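Probable ribose-5-phosphate isomerase B (Mycoplasma genitalium, PDB 6MU0) probably interconverts ribulose 5-phosphate and ribose 5-phosphate in the non-oxidative stage of the pentose phosphate pathway. Local coordinates at residues F11-A16 / K35-V40; L106-D111 / L136-E141. One frame throughout, in Å; residues are numbered along the deposited sequence.

Contact 1. Residues F11-A16 / K35-V40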
loop_
_atom_site.group_PDB
_atom_site.type_symbol
_atom_site.label_atom_id
_atom_site.label_comp_id
_atom_site.label_asym_id
_atom_site.label_seq_id
_atom_site.Cartn_x
_atom_site.Cartn_y
_atom_site.Cartn_z
ATOM N N PHE A 11 -9.753 -11.607 1.073
ATOM C CA PHE A 11 -8.519 -11.095 0.492
ATOM C C PHE A 11 -7.490 -10.915 1.597
ATOM O O PHE A 11 -7.822 -10.901 2.784
ATOM C CB PHE A 11 -8.745 -9.775 -0.258
ATOM C CG PHE A 11 -9.145 -8.630 0.628
ATOM C CD1 PHE A 11 -10.472 -8.439 0.985
ATOM C CD2 PHE A 11 -8.194 -7.733 1.091
ATOM C CE1 PHE A 11 -10.842 -7.383 1.797
ATOM C CE2 PHE A 11 -8.554 -6.677 1.905
ATOM C CZ PHE A 11 -9.883 -6.501 2.259
ATOM N N ASN A 12 -6.236 -10.755 1.184
ATOM C CA ASN A 12 -5.118 -10.542 2.086
ATOM C C ASN A 12 -4.571 -9.132 1.916
ATOM O O ASN A 12 -4.560 -8.582 0.810
ATOM C CB ASN A 12 -4.002 -11.546 1.800
ATOM C CG ASN A 12 -4.328 -12.937 2.299
ATOM O OD1 ASN A 12 -4.656 -13.114 3.465
ATOM N ND2 ASN A 12 -4.232 -13.931 1.422
ATOM N N ILE A 13 -4.113 -8.566 3.031
ATOM C CA ILE A 13 -3.357 -7.315 3.053
ATOM C C ILE A 13 -1.924 -7.656 3.430
ATOM O O ILE A 13 -1.675 -8.201 4.512
ATOM C CB ILE A 13 -3.940 -6.314 4.062
ATOM C CG1 ILE A 13 -5.408 -6.017 3.743
ATOM C CG2 ILE A 13 -3.109 -5.023 4.077
ATOM C CD1 ILE A 13 -6.091 -5.128 4.771
ATOM N N PHE A 14 -0.984 -7.336 2.547
ATOM C CA PHE A 14 0.435 -7.575 2.780
ATOM C C PHE A 14 1.081 -6.259 3.188
ATOM O O PHE A 14 0.888 -5.241 2.519
ATOM C CB PHE A 14 1.091 -8.105 1.505
ATOM C CG PHE A 14 0.490 -9.397 1.019
ATOM C CD1 PHE A 14 0.947 -10.617 1.513
ATOM C CD2 PHE A 14 -0.559 -9.402 0.107
ATOM C CE1 PHE A 14 0.392 -11.815 1.087
ATOM C CE2 PHE A 14 -1.113 -10.606 -0.321
ATOM C CZ PHE A 14 -0.639 -11.802 0.176
ATOM N N ILE A 15 1.851 -6.276 4.273
ATOM C CA ILE A 15 2.457 -5.063 4.807
ATOM C C ILE A 15 3.950 -5.275 5.009
ATOM O O ILE A 15 4.390 -6.338 5.460
ATOM C CB ILE A 15 1.756 -4.588 6.102
ATOM C CG1 ILE A 15 2.297 -3.228 6.553
ATOM C CG2 ILE A 15 1.844 -5.619 7.213
ATOM C CD1 ILE A 15 1.427 -2.537 7.593
ATOM N N ALA A 16 4.731 -4.253 4.672
ATOM C CA ALA A 16 6.164 -4.267 4.908
ATOM C C ALA A 16 6.662 -2.833 5.036
ATOM O O ALA A 16 5.949 -1.872 4.739
ATOM C CB ALA A 16 6.924 -5.021 3.817
ATOM N N LYS A 35 -9.611 -5.665 13.525
ATOM C CA LYS A 35 -10.763 -5.427 12.667
ATOM C C LYS A 35 -11.097 -6.614 11.780
ATOM O O LYS A 35 -11.964 -6.489 10.905
ATOM C CB LYS A 35 -10.534 -4.186 11.811
ATOM C CG LYS A 35 -10.437 -2.925 12.616
ATOM C CD LYS A 35 -10.364 -1.733 11.707
ATOM C CE LYS A 35 -10.432 -0.470 12.513
ATOM N NZ LYS A 35 -11.588 -0.480 13.445
ATOM N N GLN A 36 -10.424 -7.746 11.981
ATOM C CA GLN A 36 -10.714 -9.014 11.319
ATOM C C GLN A 36 -10.265 -9.045 9.866
ATOM O O GLN A 36 -10.770 -9.854 9.081
ATOM C CB GLN A 36 -12.180 -9.448 11.454
ATOM C CG GLN A 36 -12.696 -9.447 12.883
ATOM C CD GLN A 36 -11.978 -10.448 13.766
ATOM O OE1 GLN A 36 -12.150 -11.657 13.619
ATOM N NE2 GLN A 36 -11.165 -9.947 14.689
ATOM N N PHE A 37 -9.332 -8.180 9.481
ATOM C CA PHE A 37 -8.705 -8.332 8.183
ATOM C C PHE A 37 -7.673 -9.453 8.240
ATOM O O PHE A 37 -7.164 -9.811 9.309
ATOM C CB PHE A 37 -7.997 -7.044 7.766
ATOM C CG PHE A 37 -8.928 -5.918 7.414
ATOM C CD1 PHE A 37 -9.442 -5.804 6.131
ATOM C CD2 PHE A 37 -9.271 -4.959 8.355
ATOM C CE1 PHE A 37 -10.293 -4.768 5.798
ATOM C CE2 PHE A 37 -10.126 -3.918 8.023
ATOM C CZ PHE A 37 -10.633 -3.824 6.745
ATOM N N ASN A 38 -7.380 -10.012 7.070
ATOM C CA ASN A 38 -6.279 -10.952 6.897
ATOM C C ASN A 38 -5.036 -10.125 6.597
ATOM O O ASN A 38 -4.965 -9.468 5.555
ATOM C CB ASN A 38 -6.575 -11.904 5.741
ATOM C CG ASN A 38 -7.846 -12.692 5.953
ATOM O OD1 ASN A 38 -8.137 -13.136 7.067
ATOM N ND2 ASN A 38 -8.616 -12.866 4.889
ATOM N N VAL A 39 -4.069 -10.142 7.513
ATOM C CA VAL A 39 -2.921 -9.245 7.455
ATOM C C VAL A 39 -1.655 -10.077 7.503
ATOM O O VAL A 39 -1.500 -10.932 8.382
ATOM C CB VAL A 39 -2.931 -8.221 8.605
ATOM C CG1 VAL A 39 -1.757 -7.249 8.468
ATOM C CG2 VAL A 39 -4.260 -7.496 8.655
ATOM N N VAL A 40 -0.739 -9.792 6.581
ATOM C CA VAL A 40 0.466 -10.583 6.367
ATOM C C VAL A 40 1.657 -9.629 6.450
ATOM O O VAL A 40 1.934 -8.891 5.499
ATOM C CB VAL A 40 0.430 -11.302 5.014
ATOM C CG1 VAL A 40 1.559 -12.301 4.910
ATOM C CG2 VAL A 40 -0.925 -11.964 4.787
HETATM O O HOH W 1 -8.598 -8.960 4.759
#
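Three backbone hydrogen bonds join Ile13 and Ile15 to the neighbouring strand residues Asn38 to Val40 in parallel register. Ile13 N donates to Asn38 O at 2.8 Å, Val40 N returns a bond to Ile13 O, and Ile15 N reaches Val40 O, so Ile13 uses both its N-H and its carbonyl on the same partner strand. Two CA-H...O contacts, Val39 CA to Ile13 O and Phe14 CA to Val40 O, give each of these two carbonyls a second, softer neighbour.

Ahead of the paired residues the link passes to a side chain. Asn38 ND2 donates to Phe11 O at 3.0 Å, coming from above the carbonyl plane, 41° out of it. Water 1 bridges the same Phe11 O, to which it donates, and Asn38 N, from which it accepts; the water also sits 3.6 Å above the Phe11 ring, over its centre. Phe11 CG lies between the backbone N and the carbonyl carbon (chi1 66°), which swings the ring over this water and brings CZ to the edge of the Phe37 ring, 4.0 Å from Phe37 CD1.

Ile13 and Val39 share one face of the sheet. There Ile13 CD1, at the end of an extended chain, meets Phe37 CD1 at 3.7 Å. On the face with Phe14 and Val40 the two side chains run side by side, Phe14 CD1 lying 3.6 Å from Val40 CB.

This is the hydrogen-bonded seam of a right-handed beta-alpha-beta crossover. Helix 22-34 ends in a Schellman motif at Gln36 and packs on Ile15, Phe37 and Val39, while helix 53-66 touches Phe14 from the other face. Strand 12-16 pairs along its second edge with strand 72-75, and strand 38-41 is an outermost strand of the sheet within this chain.

Contact 2. Residues L106-D111 / L136-E141; sequences LARQHD and LKANFE
Gln109 and Phe140 bring their CA atoms to 4.0 Å where the extended chain after helix 125-137 passes the last turn of helix 101-109, and Glu141 N donates a nearly straight bond to Gln109 O at 2.9 Å, in the carbonyl plane and on a lone pair. Two CA-H...O contacts accompany it, Phe140 CA to Arg108 O and Gln109 CA to Asn139 O.

The Phe140 ring lies against the carbonyls at the end of the helix. Its CD1 is 3.3 Å from Arg108 O, which sits at the ring edge, and CE1 is 3.5 Å from His110 O, in the ring plane; the positive rim of the ring thus faces carbonyl oxygens.

In the conformer given here, Arg108 bends at chi2 (87°), carrying its guanidinium past Ala138. CG lies 3.6 Å from Ala138 O, and NH2 makes a weak bond to Leu136 O at 3.3 Å. The stronger polar partner of NH2 is Phe135 O, and the guanidinium makes a cation-pi contact with the Phe135 ring, beside the carbonyl end of helix 125-137, where its charge is probably favoured.

Gln109 and Glu141 run side by side with the amide and carboxylate planes inclined by 29°, Glu141 OE2 lying 3.5 Å from Gln109 CD. Water 2 accepts from both Gln109 NE2 and Asn139 N. Glu141 OE1 stands at the edge of the His110 imidazole, whose plane is turned 61° from the carboxylate, while Leu106 CD2 covers one ring face.

His110 also stacks with His145. The crossing joins the chain leading into helix 144-158 to the helix end before His110 and Asp111, by similarity the proton donor and a substrate-binding residue. Other residues hold the bound ribulose-5-phosphate; in this dimeric family these two probably complete the partner subunit's site.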
loop_
_atom_site.group_PDB
_atom_site.type_symbol
_atom_site.label_atom_id
_atom_site.label_comp_id
_atom_site.label_asym_id
_atom_site.label_seq_id
_atom_site.Cartn_x
_atom_site.Cartn_y
_atom_site.Cartn_z
ATOM N N LEU A 106 -9.442 9.258 -1.951
ATOM C CA LEU A 106 -9.300 9.491 -3.386
ATOM C C LEU A 106 -8.358 8.488 -4.035
ATOM O O LEU A 106 -8.538 8.142 -5.207
ATOM C CB LEU A 106 -8.808 10.909 -3.658
ATOM C CG LEU A 106 -9.882 11.986 -3.560
ATOM C CD1 LEU A 106 -9.238 13.359 -3.491
ATOM C CD2 LEU A 106 -10.848 11.902 -4.743
ATOM N N ALA A 107 -7.345 8.019 -3.298
ATOM C CA ALA A 107 -6.416 7.043 -3.860
ATOM C C ALA A 107 -7.140 5.776 -4.285
ATOM O O ALA A 107 -6.728 5.118 -5.245
ATOM C CB ALA A 107 -5.328 6.708 -2.843
ATOM N N ARG A 108 -8.206 5.413 -3.575
ATOM C CA ARG A 108 -9.062 4.298 -3.954
ATOM C C ARG A 108 -10.128 4.737 -4.961
ATOM O O ARG A 108 -10.313 4.099 -6.001
ATOM C CB ARG A 108 -9.732 3.757 -2.687
ATOM C CG ARG A 108 -10.127 2.302 -2.744
ATOM C CD ARG A 108 -8.984 1.394 -2.319
ATOM N NE ARG A 108 -9.354 -0.007 -2.479
ATOM C CZ ARG A 108 -10.005 -0.722 -1.565
ATOM N NH1 ARG A 108 -10.300 -1.990 -1.809
ATOM N NH2 ARG A 108 -10.364 -0.175 -0.408
ATOM N N GLN A 109 -10.826 5.836 -4.653
ATOM C CA GLN A 109 -11.990 6.261 -5.431
ATOM C C GLN A 109 -11.631 6.557 -6.879
ATOM O O GLN A 109 -12.354 6.154 -7.802
ATOM C CB GLN A 109 -12.612 7.497 -4.777
ATOM C CG GLN A 109 -13.276 7.223 -3.444
ATOM C CD GLN A 109 -13.540 8.490 -2.648
ATOM O OE1 GLN A 109 -12.928 9.527 -2.894
ATOM N NE2 GLN A 109 -14.454 8.405 -1.682
ATOM N N HIS A 110 -10.547 7.307 -7.095
ATOM C CA HIS A 110 -10.129 7.688 -8.441
ATOM C C HIS A 110 -9.048 6.782 -9.007
ATOM O O HIS A 110 -9.103 6.418 -10.183
ATOM C CB HIS A 110 -9.591 9.123 -8.459
ATOM C CG HIS A 110 -10.643 10.166 -8.312
ATOM N ND1 HIS A 110 -10.422 11.486 -8.639
ATOM C CD2 HIS A 110 -11.926 10.090 -7.883
ATOM C CE1 HIS A 110 -11.522 12.180 -8.412
ATOM N NE2 HIS A 110 -12.451 11.357 -7.958
ATOM N N ASP A 111 -8.053 6.411 -8.202
ATOM C CA ASP A 111 -6.876 5.743 -8.739
ATOM C C ASP A 111 -6.914 4.228 -8.610
ATOM O O ASP A 111 -5.997 3.566 -9.106
ATOM C CB ASP A 111 -5.606 6.261 -8.049
ATOM C CG ASP A 111 -5.496 7.755 -8.073
ATOM O OD1 ASP A 111 -5.209 8.314 -9.141
ATOM O OD2 ASP A 111 -5.685 8.375 -7.012
ATOM N N LEU A 136 -9.115 1.882 3.172
ATOM C CA LEU A 136 -9.795 0.591 3.155
ATOM C C LEU A 136 -11.309 0.740 3.065
ATOM O O LEU A 136 -11.977 -0.108 2.462
ATOM C CB LEU A 136 -9.414 -0.218 4.394
ATOM C CG LEU A 136 -7.956 -0.669 4.425
ATOM C CD1 LEU A 136 -7.633 -1.338 5.736
ATOM C CD2 LEU A 136 -7.672 -1.607 3.267
ATOM N N LYS A 137 -11.865 1.798 3.657
ATOM C CA LYS A 137 -13.308 2.016 3.630
ATOM C C LYS A 137 -13.795 2.520 2.276
ATOM O O LYS A 137 -14.944 2.262 1.902
ATOM C CB LYS A 137 -13.688 3.016 4.724
ATOM C CG LYS A 137 -15.180 3.229 4.913
ATOM C CD LYS A 137 -15.447 4.204 6.052
ATOM C CE LYS A 137 -16.939 4.410 6.271
ATOM N NZ LYS A 137 -17.208 5.358 7.389
ATOM N N ALA A 138 -12.952 3.238 1.541
ATOM C CA ALA A 138 -13.349 3.819 0.274
ATOM C C ALA A 138 -13.506 2.735 -0.790
ATOM O O ALA A 138 -12.967 1.631 -0.678
ATOM C CB ALA A 138 -12.303 4.838 -0.177
ATOM N N ASN A 139 -14.263 3.069 -1.835
ATOM C CA ASN A 139 -14.487 2.185 -2.969
ATOM C C ASN A 139 -14.129 2.907 -4.261
ATOM O O ASN A 139 -14.357 4.113 -4.398
ATOM C CB ASN A 139 -15.954 1.741 -3.035
ATOM C CG ASN A 139 -16.380 0.963 -1.809
ATOM O OD1 ASN A 139 -15.734 -0.010 -1.427
ATOM N ND2 ASN A 139 -17.466 1.393 -1.179
ATOM N N PHE A 140 -13.566 2.157 -5.205
ATOM C CA PHE A 140 -13.296 2.685 -6.536
ATOM C C PHE A 140 -14.599 3.148 -7.182
ATOM O O PHE A 140 -15.612 2.443 -7.138
ATOM C CB PHE A 140 -12.635 1.588 -7.376
ATOM C CG PHE A 140 -12.234 2.021 -8.760
ATOM C CD1 PHE A 140 -11.533 3.200 -8.966
ATOM C CD2 PHE A 140 -12.538 1.228 -9.855
ATOM C CE1 PHE A 140 -11.154 3.587 -10.242
ATOM C CE2 PHE A 140 -12.167 1.611 -11.134
ATOM C CZ PHE A 140 -11.470 2.789 -11.327
ATOM N N GLU A 141 -14.576 4.344 -7.775
ATOM C CA GLU A 141 -15.773 4.953 -8.346
ATOM C C GLU A 141 -15.986 4.625 -9.824
ATOM O O GLU A 141 -17.038 4.972 -10.373
ATOM C CB GLU A 141 -15.793 6.470 -8.068
ATOM C CG GLU A 141 -15.999 6.788 -6.577
ATOM C CD GLU A 141 -15.905 8.266 -6.217
ATOM O OE1 GLU A 141 -15.585 9.096 -7.091
ATOM O OE2 GLU A 141 -16.148 8.591 -5.032
HETATM O O HOH W 2 -15.722 5.682 -1.376
#

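Overall arrangement
Contact 1 is the more deeply set, with four of its touching residues buried, whereas contact 2 lies at the surface and none of its touching residues is fully buried. They share no helix or strand: contact 1 pairs two neighbouring sheet strands, contact 2 brings a helix end against the chain leaving another helix. The chemistry follows. Regular backbone bonds and apolar side chains dominate in the sheet; at the surface a single strong backbone bond is joined by charged and amide groups and a ring whose edge meets carbonyl oxygens. The centres are about 18 Å apart, yet Leu136 joins them, its CD1 lying 4.0 Å from Phe37 CZ and its CD2 packing on Ile13 CD1.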